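Local coordinates for virulence-associated protein I (Coxiella burnetii, PDB 3TRB) that probably binds DNA as the antidote of a HigA-type addiction (toxin-antitoxin) module, through a helix-turn-helix domain of the XRE/Cro family, at residues Arg10-Pro14 with Gly15-Ala19; Arg52-Thr55 with Ala56-Leu60; Phe66-Thr69 with Pro70-Leu74. All blocks are in the same frame, centred on the assembly; numbering follows the deposited sequence. Where two conformers were deposited one is given.

Contact 1. Residues Arg10-Pro14 with Gly15-Ala19; sequences RPIHP and GEILA
Arg10 and Glu16 reach for each other from opposite directions and close an end-on salt bridge, each terminal guanidinium nitrogen taking one carboxylate oxygen. The bond from Arg10 NH1 to Glu16 OE2, 2.7 Å long, meets the syn lone pair of that oxygen. The one from Arg10 NH2 to Glu16 OE1 is longer, at 3.2 Å, and also arrives on the syn side, somewhat out of the carboxylate plane. Both oxygens lie close to the guanidinium plane, yet the two flat groups are twisted 34° against each other. Arg10 CG stands between its backbone N and carbonyl carbon, and the chain then runs extended to NE, which carries the charge forward to the first turn of the helix. Ile12 CD1 lies over one guanidinium face, toward its rim. Ile12 crosses Glu16 and Ile17 at about right angles, with Ile12 CG2 4.0 Å from Ile17 CG1.

The stretch is the entry into helix 14-24, with His13 as N-cap. The imidazole ring of His13, CG anti to the backbone N (chi1 -168°), turns back so that His13 ND1 accepts from Gly15 N at 3.0 Å, the donor tilted 30° from the ring plane. Pro14 CD sits over one face of the same ring, and Tyr80 of helix 70-96 meets it edge-to-face. His13 O accepts from Glu16 N at 2.8 Å, while Pro14 O accepts from Leu18 N as the helix gets under way. One water ties cap to salt bridge: it accepts from His13 N and donates to Glu16 OE2 at 2.6 Å, giving that oxygen a second bond beside Arg10 NH1.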
ATOM      1  N   ARG A  10      22.989  -0.150  16.164  1.00 55.38           N
ATOM      2  CA  ARG A  10      22.857   1.292  16.319  1.00 47.84           C
ATOM      3  C   ARG A  10      22.381   1.955  15.030  1.00 41.55           C
ATOM      4  O   ARG A  10      22.554   1.406  13.941  1.00 40.36           O
ATOM      5  CB  ARG A  10      24.197   1.901  16.734  1.00 45.72           C
ATOM      6  CG  ARG A  10      25.283   1.764  15.676  1.00 44.96           C
ATOM      7  CD  ARG A  10      26.556   2.489  16.082  1.00 43.97           C
ATOM      8  NE  ARG A  10      27.624   2.314  15.102  1.00 42.60           N
ATOM      9  CZ  ARG A  10      27.870   3.157  14.104  1.00 41.25           C
ATOM     10  NH1 ARG A  10      27.124   4.240  13.951  1.00 38.87           N
ATOM     11  NH2 ARG A  10      28.864   2.916  13.259  1.00 41.62           N
ATOM     12  N   PRO A  11      21.772   3.142  15.152  1.00 34.96           N
ATOM     13  CA  PRO A  11      21.396   3.929  13.975  1.00 32.92           C
ATOM     14  C   PRO A  11      22.630   4.360  13.191  1.00 34.42           C
ATOM     15  O   PRO A  11      23.591   4.850  13.783  1.00 34.41           O
ATOM     16  CB  PRO A  11      20.711   5.160  14.581  1.00 30.74           C
ATOM     17  CG  PRO A  11      20.249   4.715  15.925  1.00 32.54           C
ATOM     18  CD  PRO A  11      21.291   3.752  16.402  1.00 34.73           C
ATOM     19  N   ILE A  12      22.605   4.168  11.877  1.00 31.15           N
ATOM     20  CA  ILE A  12      23.690   4.621  11.018  1.00 30.83           C
ATOM     21  C   ILE A  12      23.203   5.785  10.172  1.00 28.96           C
ATOM     22  O   ILE A  12      22.426   5.593   9.238  1.00 27.10           O
ATOM     23  CB  ILE A  12      24.167   3.505  10.071  1.00 32.62           C
ATOM     24  CG1 ILE A  12      24.477   2.227  10.854  1.00 38.69           C
ATOM     25  CG2 ILE A  12      25.383   3.964   9.274  1.00 29.26           C
ATOM     26  CD1 ILE A  12      25.721   2.316  11.702  1.00 37.97           C
ATOM     27  N   HIS A  13      23.647   6.994  10.500  1.00 26.67           N
ATOM     28  CA  HIS A  13      23.271   8.158   9.708  1.00 24.96           C
ATOM     29  C   HIS A  13      23.889   8.046   8.319  1.00 20.55           C
ATOM     30  O   HIS A  13      25.049   7.656   8.183  1.00 24.47           O
ATOM     31  CB  HIS A  13      23.706   9.458  10.389  1.00 24.47           C
ATOM     32  CG  HIS A  13      23.100  10.685   9.779  1.00 25.39           C
ATOM     33  ND1 HIS A  13      23.681  11.359   8.728  1.00 22.89           N
ATOM     34  CD2 HIS A  13      21.956  11.352  10.068  1.00 25.67           C
ATOM     35  CE1 HIS A  13      22.925  12.391   8.397  1.00 20.82           C
ATOM     36  NE2 HIS A  13      21.872  12.409   9.195  1.00 25.24           N
ATOM     37  N   PRO A  14      23.109   8.376   7.280  1.00 23.73           N
ATOM     38  CA  PRO A  14      23.584   8.296   5.895  1.00 24.14           C
ATOM     39  C   PRO A  14      24.920   9.011   5.699  1.00 23.39           C
ATOM     40  O   PRO A  14      25.733   8.577   4.884  1.00 25.30           O
ATOM     41  CB  PRO A  14      22.479   9.009   5.114  1.00 21.68           C
ATOM     42  CG  PRO A  14      21.256   8.783   5.926  1.00 23.09           C
ATOM     43  CD  PRO A  14      21.710   8.831   7.358  1.00 22.79           C
ATOM     44  N   GLY A  15      25.138  10.091   6.443  1.00 21.90           N
ATOM     45  CA  GLY A  15      26.378  10.839   6.353  1.00 22.45           C
ATOM     46  C   GLY A  15      27.592   9.986   6.671  1.00 24.55           C
ATOM     47  O   GLY A  15      28.678  10.213   6.141  1.00 24.74           O
ATOM     48  N   GLU A  16      27.404   9.006   7.549  1.00 25.80           N
ATOM     49  CA  GLU A  16      28.463   8.062   7.883  1.00 28.54           C
ATOM     50  C   GLU A  16      28.874   7.277   6.647  1.00 26.37           C
ATOM     51  O   GLU A  16      30.059   7.132   6.351  1.00 25.44           O
ATOM     52  CB  GLU A  16      27.985   7.087   8.958  1.00 30.02           C
ATOM     53  CG  GLU A  16      28.757   7.151  10.258  1.00 36.57           C
ATOM     54  CD  GLU A  16      28.482   5.954  11.144  1.00 40.52           C
ATOM     55  OE1 GLU A  16      28.729   4.815  10.695  1.00 36.26           O
ATOM     56  OE2 GLU A  16      28.011   6.149  12.283  1.00 46.28           O
ATOM     57  N   ILE A  17      27.877   6.766   5.935  1.00 22.15           N
ATOM     58  CA  ILE A  17      28.105   5.972   4.737  1.00 25.53           C
ATOM     59  C   ILE A  17      28.647   6.838   3.604  1.00 26.68           C
ATOM     60  O   ILE A  17      29.512   6.407   2.840  1.00 24.87           O
ATOM     61  CB  ILE A  17      26.810   5.272   4.293  1.00 30.03           C
ATOM     62  CG1 ILE A  17      26.269   4.403   5.432  1.00 30.66           C
ATOM     63  CG2 ILE A  17      27.051   4.444   3.041  1.00 31.33           C
ATOM     64  CD1 ILE A  17      24.954   3.729   5.124  1.00 32.76           C
ATOM     65  N   LEU A  18      28.140   8.061   3.505  1.00 25.26           N
ATOM     66  CA  LEU A  18      28.622   9.007   2.507  1.00 24.36           C
ATOM     67  C   LEU A  18      30.101   9.304   2.727  1.00 25.22           C
ATOM     68  O   LEU A  18      30.883   9.348   1.774  1.00 25.36           O
ATOM     69  CB  LEU A  18      27.807  10.301   2.558  1.00 24.65           C
ATOM     70  CG  LEU A  18      28.184  11.398   1.560  1.00 28.27           C
ATOM     71  CD1 LEU A  18      28.155  10.862   0.138  1.00 29.94           C
ATOM     72  CD2 LEU A  18      27.257  12.597   1.707  1.00 25.57           C
ATOM     73  N   ALA A  19      30.480   9.499   3.986  1.00 21.18           N
ATOM     74  CA  ALA A  19      31.866   9.781   4.340  1.00 23.84           C
ATOM     75  C   ALA A  19      32.788   8.649   3.897  1.00 24.74           C
ATOM     76  O   ALA A  19      33.843   8.891   3.314  1.00 27.30           O
ATOM     77  CB  ALA A  19      31.992  10.014   5.840  1.00 25.99           C
TER
HETATM   78  O   HOH W   1      25.890   7.656  12.399  0.93 26.10           O

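Contact 2. Residues Arg52-Thr55 with Ala56-Leu60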
ATOM      1  N   ARG A  52      21.937  16.959   9.400  0.58 33.52           N
ATOM      2  CA  ARG A  52      20.839  17.146   8.463  0.58 29.30           C
ATOM      3  C   ARG A  52      20.533  15.854   7.717  0.58 27.30           C
ATOM      4  O   ARG A  52      21.389  14.980   7.585  0.58 26.43           O
ATOM      5  CB  ARG A  52      21.134  18.284   7.482  0.58 30.33           C
ATOM      6  CG  ARG A  52      21.133  19.674   8.113  0.58 33.19           C
ATOM      7  CD  ARG A  52      19.799  20.002   8.771  0.58 34.77           C
ATOM      8  NE  ARG A  52      19.759  21.373   9.279  0.58 37.60           N
ATOM      9  CZ  ARG A  52      20.126  21.734  10.505  0.58 43.13           C
ATOM     10  NH1 ARG A  52      20.564  20.829  11.367  0.58 42.58           N
ATOM     11  NH2 ARG A  52      20.054  23.006  10.872  0.58 46.54           N
ATOM     12  N   SER A  53      19.301  15.745   7.239  1.00 23.56           N
ATOM     13  CA  SER A  53      18.840  14.539   6.559  1.00 25.14           C
ATOM     14  C   SER A  53      19.075  14.604   5.056  1.00 25.74           C
ATOM     15  O   SER A  53      19.340  15.671   4.505  1.00 27.45           O
ATOM     16  CB  SER A  53      17.349  14.309   6.830  1.00 30.38           C
ATOM     17  OG  SER A  53      17.093  14.175   8.218  1.00 37.94           O
ATOM     18  N   ILE A  54      18.984  13.453   4.397  1.00 21.69           N
ATOM     19  CA  ILE A  54      19.029  13.407   2.941  1.00 23.40           C
ATOM     20  C   ILE A  54      17.628  13.605   2.383  1.00 25.88           C
ATOM     21  O   ILE A  54      16.756  12.750   2.551  1.00 26.03           O
ATOM     22  CB  ILE A  54      19.589  12.073   2.422  1.00 25.39           C
ATOM     23  CG1 ILE A  54      21.057  11.912   2.825  1.00 28.41           C
ATOM     24  CG2 ILE A  54      19.449  11.990   0.909  1.00 23.53           C
ATOM     25  CD1 ILE A  54      21.736  10.726   2.178  1.00 33.54           C
ATOM     26  N   THR A  55      17.412  14.738   1.725  1.00 22.79           N
ATOM     27  CA  THR A  55      16.129  15.011   1.093  1.00 23.02           C
ATOM     28  C   THR A  55      16.067  14.330  -0.268  1.00 22.49           C
ATOM     29  O   THR A  55      17.066  13.794  -0.747  1.00 20.76           O
ATOM     30  CB  THR A  55      15.906  16.521   0.912  1.00 23.36           C
ATOM     31  OG1 THR A  55      16.897  17.047   0.019  1.00 21.23           O
ATOM     32  CG2 THR A  55      16.002  17.237   2.249  1.00 27.23           C
ATOM     33  N   ALA A  56      14.891  14.351  -0.886  1.00 19.65           N
ATOM     34  CA  ALA A  56      14.718  13.756  -2.206  1.00 19.90           C
ATOM     35  C   ALA A  56      15.609  14.436  -3.240  1.00 19.48           C
ATOM     36  O   ALA A  56      16.151  13.782  -4.131  1.00 20.72           O
ATOM     37  CB  ALA A  56      13.260  13.820  -2.632  1.00 19.50           C
ATOM     38  N   ASP A  57      15.757  15.751  -3.116  1.00 20.15           N
ATOM     39  CA  ASP A  57      16.604  16.509  -4.029  1.00 21.72           C
ATOM     40  C   ASP A  57      18.060  16.070  -3.923  1.00 21.30           C
ATOM     41  O   ASP A  57      18.738  15.878  -4.933  1.00 19.16           O
ATOM     42  CB  ASP A  57      16.485  18.008  -3.755  1.00 24.05           C
ATOM     43  CG  ASP A  57      17.354  18.836  -4.676  1.00 26.97           C
ATOM     44  OD1 ASP A  57      16.882  19.198  -5.774  1.00 30.57           O
ATOM     45  OD2 ASP A  57      18.511  19.118  -4.305  1.00 29.02           O
ATOM     46  N   THR A  58      18.538  15.911  -2.695  1.00 18.23           N
ATOM     47  CA  THR A  58      19.909  15.477  -2.464  1.00 22.00           C
ATOM     48  C   THR A  58      20.106  14.045  -2.945  1.00 20.34           C
ATOM     49  O   THR A  58      21.145  13.709  -3.515  1.00 21.99           O
ATOM     50  CB  THR A  58      20.289  15.577  -0.982  1.00 21.77           C
ATOM     51  OG1 THR A  58      20.162  16.936  -0.547  1.00 22.31           O
ATOM     52  CG2 THR A  58      21.721  15.114  -0.768  1.00 19.78           C
ATOM     53  N   ALA A  59      19.102  13.205  -2.717  1.00 18.06           N
ATOM     54  CA  ALA A  59      19.157  11.814  -3.148  1.00 20.10           C
ATOM     55  C   ALA A  59      19.321  11.713  -4.662  1.00 20.61           C
ATOM     56  O   ALA A  59      20.098  10.895  -5.156  1.00 20.77           O
ATOM     57  CB  ALA A  59      17.910  11.069  -2.695  1.00 18.67           C
ATOM     58  N   LEU A  60      18.589  12.548  -5.392  1.00 21.12           N
ATOM     59  CA  LEU A  60      18.663  12.562  -6.850  1.00 22.17           C
ATOM     60  C   LEU A  60      20.044  12.989  -7.329  1.00 22.90           C
ATOM     61  O   LEU A  60      20.571  12.446  -8.300  1.00 22.27           O
ATOM     62  CB  LEU A  60      17.598  13.493  -7.434  1.00 23.34           C
ATOM     63  CG  LEU A  60      16.147  13.006  -7.381  1.00 24.16           C
ATOM     64  CD1 LEU A  60      15.197  14.110  -7.816  1.00 22.37           C
ATOM     65  CD2 LEU A  60      15.972  11.772  -8.249  1.00 22.83           C
TER
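Thr55 and Thr58 face each other through their hydroxyls, Thr55 OG1 to Thr58 OG1 at 3.3 Å, a weak hydrogen bond in which either could be the donor. The two side chains cross at about a right angle. Thr55 OG1 sits between its own backbone N and carbonyl carbon (chi1 64°), which swings it over the start of the helix, and Asp57 CB lies beside Thr55 OG1 at 3.9 Å. The firmer polar link is made by the backbone: Thr55 O accepts from Ala59 N at 2.9 Å, with an N-H...O angle of 157°.

Thr55 is the N-cap of helix 56-66, the helix that follows the 41-48 helix and its loop within the helix-turn-helix domain. Beyond the cap, the carboxylate of Asp57 is turned to Arg61 one turn on, where Asp57 OD2 forms a salt bridge with Arg61 NE.

The apolar part belongs to Ile54. Its CG2 branch, anti to the backbone N, rests against Ala59: Ile54 CG2 is 3.8 Å from Ala59 N and 4.0 Å from Ala59 CB, and comes within 4.1 Å of Thr58 CB. Ile54 also touches Trp73, and its backbone N donates to Gln77 OE1, both on helix 70-96. Across the subunit boundary, Ala56 packs on Ala85 of the second subunit and Asp57 on Ile93 of the second subunit.

Contact 3. Residues Phe66-Thr69 with Pro70-Leu74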
ATOM      1  N   PHE A  66      27.047   9.381  -8.016  1.00 26.47           N
ATOM      2  CA  PHE A  66      27.618   8.086  -7.650  1.00 33.19           C
ATOM      3  C   PHE A  66      27.149   6.950  -8.557  1.00 33.56           C
ATOM      4  O   PHE A  66      27.673   5.838  -8.491  1.00 35.76           O
ATOM      5  CB  PHE A  66      27.319   7.749  -6.183  1.00 34.98           C
ATOM      6  CG  PHE A  66      28.111   8.566  -5.202  1.00 38.47           C
ATOM      7  CD1 PHE A  66      29.465   8.338  -5.026  1.00 41.94           C
ATOM      8  CD2 PHE A  66      27.504   9.559  -4.453  1.00 36.05           C
ATOM      9  CE1 PHE A  66      30.199   9.088  -4.127  1.00 41.54           C
ATOM     10  CE2 PHE A  66      28.233  10.312  -3.552  1.00 35.79           C
ATOM     11  CZ  PHE A  66      29.582  10.076  -3.389  1.00 39.97           C
ATOM     12  N   GLY A  67      26.162   7.230  -9.400  1.00 33.08           N
ATOM     13  CA  GLY A  67      25.644   6.227 -10.312  1.00 35.68           C
ATOM     14  C   GLY A  67      24.776   5.197  -9.615  1.00 40.27           C
ATOM     15  O   GLY A  67      24.714   4.039 -10.027  1.00 40.67           O
ATOM     16  N   THR A  68      24.105   5.623  -8.551  1.00 38.74           N
ATOM     17  CA  THR A  68      23.197   4.751  -7.817  1.00 34.87           C
ATOM     18  C   THR A  68      21.754   5.126  -8.123  1.00 31.79           C
ATOM     19  O   THR A  68      21.484   5.882  -9.055  1.00 31.45           O
ATOM     20  CB  THR A  68      23.415   4.867  -6.297  1.00 34.25           C
ATOM     21  OG1 THR A  68      22.897   6.120  -5.832  1.00 32.55           O
ATOM     22  CG2 THR A  68      24.894   4.775  -5.958  1.00 38.43           C
ATOM     23  N   THR A  69      20.828   4.590  -7.335  1.00 28.69           N
ATOM     24  CA  THR A  69      19.440   5.019  -7.395  1.00 25.99           C
ATOM     25  C   THR A  69      19.206   6.038  -6.289  1.00 26.19           C
ATOM     26  O   THR A  69      19.916   6.036  -5.283  1.00 22.80           O
ATOM     27  CB  THR A  69      18.475   3.840  -7.186  1.00 27.81           C
ATOM     28  OG1 THR A  69      18.601   3.353  -5.844  1.00 26.65           O
ATOM     29  CG2 THR A  69      18.783   2.718  -8.163  1.00 30.80           C
ATOM     30  N   PRO A  70      18.219   6.927  -6.474  1.00 23.05           N
ATOM     31  CA  PRO A  70      17.864   7.830  -5.376  1.00 23.75           C
ATOM     32  C   PRO A  70      17.221   7.051  -4.230  1.00 23.17           C
ATOM     33  O   PRO A  70      17.329   7.456  -3.072  1.00 22.02           O
ATOM     34  CB  PRO A  70      16.855   8.785  -6.023  1.00 21.91           C
ATOM     35  CG  PRO A  70      16.292   8.024  -7.177  1.00 23.27           C
ATOM     36  CD  PRO A  70      17.427   7.184  -7.688  1.00 25.47           C
ATOM     37  N   GLU A  71      16.575   5.936  -4.555  1.00 22.36           N
ATOM     38  CA  GLU A  71      15.945   5.092  -3.546  1.00 25.13           C
ATOM     39  C   GLU A  71      16.960   4.583  -2.528  1.00 24.45           C
ATOM     40  O   GLU A  71      16.661   4.486  -1.338  1.00 24.04           O
ATOM     41  CB  GLU A  71      15.222   3.911  -4.200  1.00 25.05           C
ATOM     42  CG  GLU A  71      13.943   4.275  -4.943  1.00 26.46           C
ATOM     43  CD  GLU A  71      14.192   4.768  -6.357  1.00 28.53           C
ATOM     44  OE1 GLU A  71      15.367   4.826  -6.777  1.00 26.34           O
ATOM     45  OE2 GLU A  71      13.205   5.091  -7.050  1.00 28.79           O
ATOM     46  N   PHE A  72      18.157   4.256  -3.002  1.00 22.23           N
ATOM     47  CA  PHE A  72      19.220   3.772  -2.128  1.00 22.58           C
ATOM     48  C   PHE A  72      19.500   4.746  -0.990  1.00 22.70           C
ATOM     49  O   PHE A  72      19.602   4.344   0.168  1.00 22.06           O
ATOM     50  CB  PHE A  72      20.502   3.524  -2.928  1.00 25.74           C
ATOM     51  CG  PHE A  72      21.724   3.335  -2.075  1.00 27.68           C
ATOM     52  CD1 PHE A  72      22.043   2.089  -1.561  1.00 31.66           C
ATOM     53  CD2 PHE A  72      22.559   4.403  -1.796  1.00 27.87           C
ATOM     54  CE1 PHE A  72      23.171   1.914  -0.781  1.00 35.35           C
ATOM     55  CE2 PHE A  72      23.686   4.234  -1.017  1.00 28.73           C
ATOM     56  CZ  PHE A  72      23.992   2.988  -0.509  1.00 30.22           C
ATOM     57  N   TRP A  73      19.620   6.027  -1.327  1.00 21.70           N
ATOM     58  CA  TRP A  73      19.975   7.047  -0.345  1.00 22.40           C
ATOM     59  C   TRP A  73      18.829   7.375   0.607  1.00 21.33           C
ATOM     60  O   TRP A  73      19.050   7.610   1.794  1.00 23.65           O
ATOM     61  CB  TRP A  73      20.481   8.314  -1.043  1.00 21.54           C
ATOM     62  CG  TRP A  73      21.780   8.097  -1.756  1.00 25.38           C
ATOM     63  CD1 TRP A  73      21.966   7.947  -3.097  1.00 29.45           C
ATOM     64  CD2 TRP A  73      23.076   7.983  -1.156  1.00 26.54           C
ATOM     65  NE1 TRP A  73      23.301   7.756  -3.372  1.00 28.09           N
ATOM     66  CE2 TRP A  73      24.003   7.773  -2.197  1.00 27.32           C
ATOM     67  CE3 TRP A  73      23.544   8.041   0.161  1.00 27.67           C
ATOM     68  CZ2 TRP A  73      25.366   7.623  -1.963  1.00 27.80           C
ATOM     69  CZ3 TRP A  73      24.899   7.892   0.391  1.00 26.36           C
ATOM     70  CH2 TRP A  73      25.795   7.686  -0.666  1.00 28.39           C
ATOM     71  N   LEU A  74      17.607   7.384   0.088  1.00 18.02           N
ATOM     72  CA  LEU A  74      16.444   7.659   0.922  1.00 20.19           C
ATOM     73  C   LEU A  74      16.172   6.506   1.881  1.00 19.30           C
ATOM     74  O   LEU A  74      15.734   6.720   3.010  1.00 23.44           O
ATOM     75  CB  LEU A  74      15.210   7.949   0.064  1.00 20.34           C
ATOM     76  CG  LEU A  74      15.249   9.250  -0.738  1.00 19.19           C
ATOM     77  CD1 LEU A  74      13.932   9.474  -1.465  1.00 19.75           C
ATOM     78  CD2 LEU A  74      15.561  10.423   0.176  1.00 19.14           C
TER
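Trp73 meets Phe66 and Thr68 where the chain turns from helix 56-66 into the long helix 70-96, within the helix-turn-helix family region; Thr69 is the N-cap of the second helix. From CB the indole is placed with CG anti to the carbonyl carbon (chi1 -66°), which lays the ring back toward the loop. Trp73 CD1 comes first, 3.6 Å from Thr69 O and 3.4 Å from Thr68 OG1. Trp73 NE1 then makes a weak, bent hydrogen bond to the same Thr68 OG1 at 3.0 Å. Thr68 OG1 in turn donates to Thr69 O, accepting and donating at once. Farther out, Trp73 CZ2 touches Phe66 CD2 at 3.8 Å. The Phe66 ring and the six-membered ring of Trp73 are inclined at 42°. Phe72 CE2 lies over the centre of an indole face, and Leu18 of helix 14-24 packs on both Phe66 and Trp73.

Outside the indole, Glu71 bends at chi2 and brings Glu71 OE1 within 3.3 Å of Thr69 CB; this oxygen also has a long, weak ion pair with Lys27 of the third subunit. Pro70 packs on Ile82 of the second subunit. The cap itself is made by Thr69 OG1, which accepts from Phe72 N at 3.0 Å, with Phe72 CB 3.5 Å from the same oxygen.

Contacts 1, 2 and 3 follow one another along the chain, each at the start of a helix: 14-24, 56-66 and 70-96. The centres of contact 1 and contact 2 are about 13 Å apart. Those of contact 1 and contact 3 are about 14 Å apart, and those of contact 2 and contact 3 about 10 Å. The closest-spaced pair lies on consecutive helices, where Ala59 and Leu74 pack together. Contact 1 meets contact 2 through Pro14 on Ile54. Buried side chains of the three helix starts thus meet between these helices. Contacts 2 and 3 lie in the helix-turn-helix region, probably DNA-binding, and both also touch the second subunit.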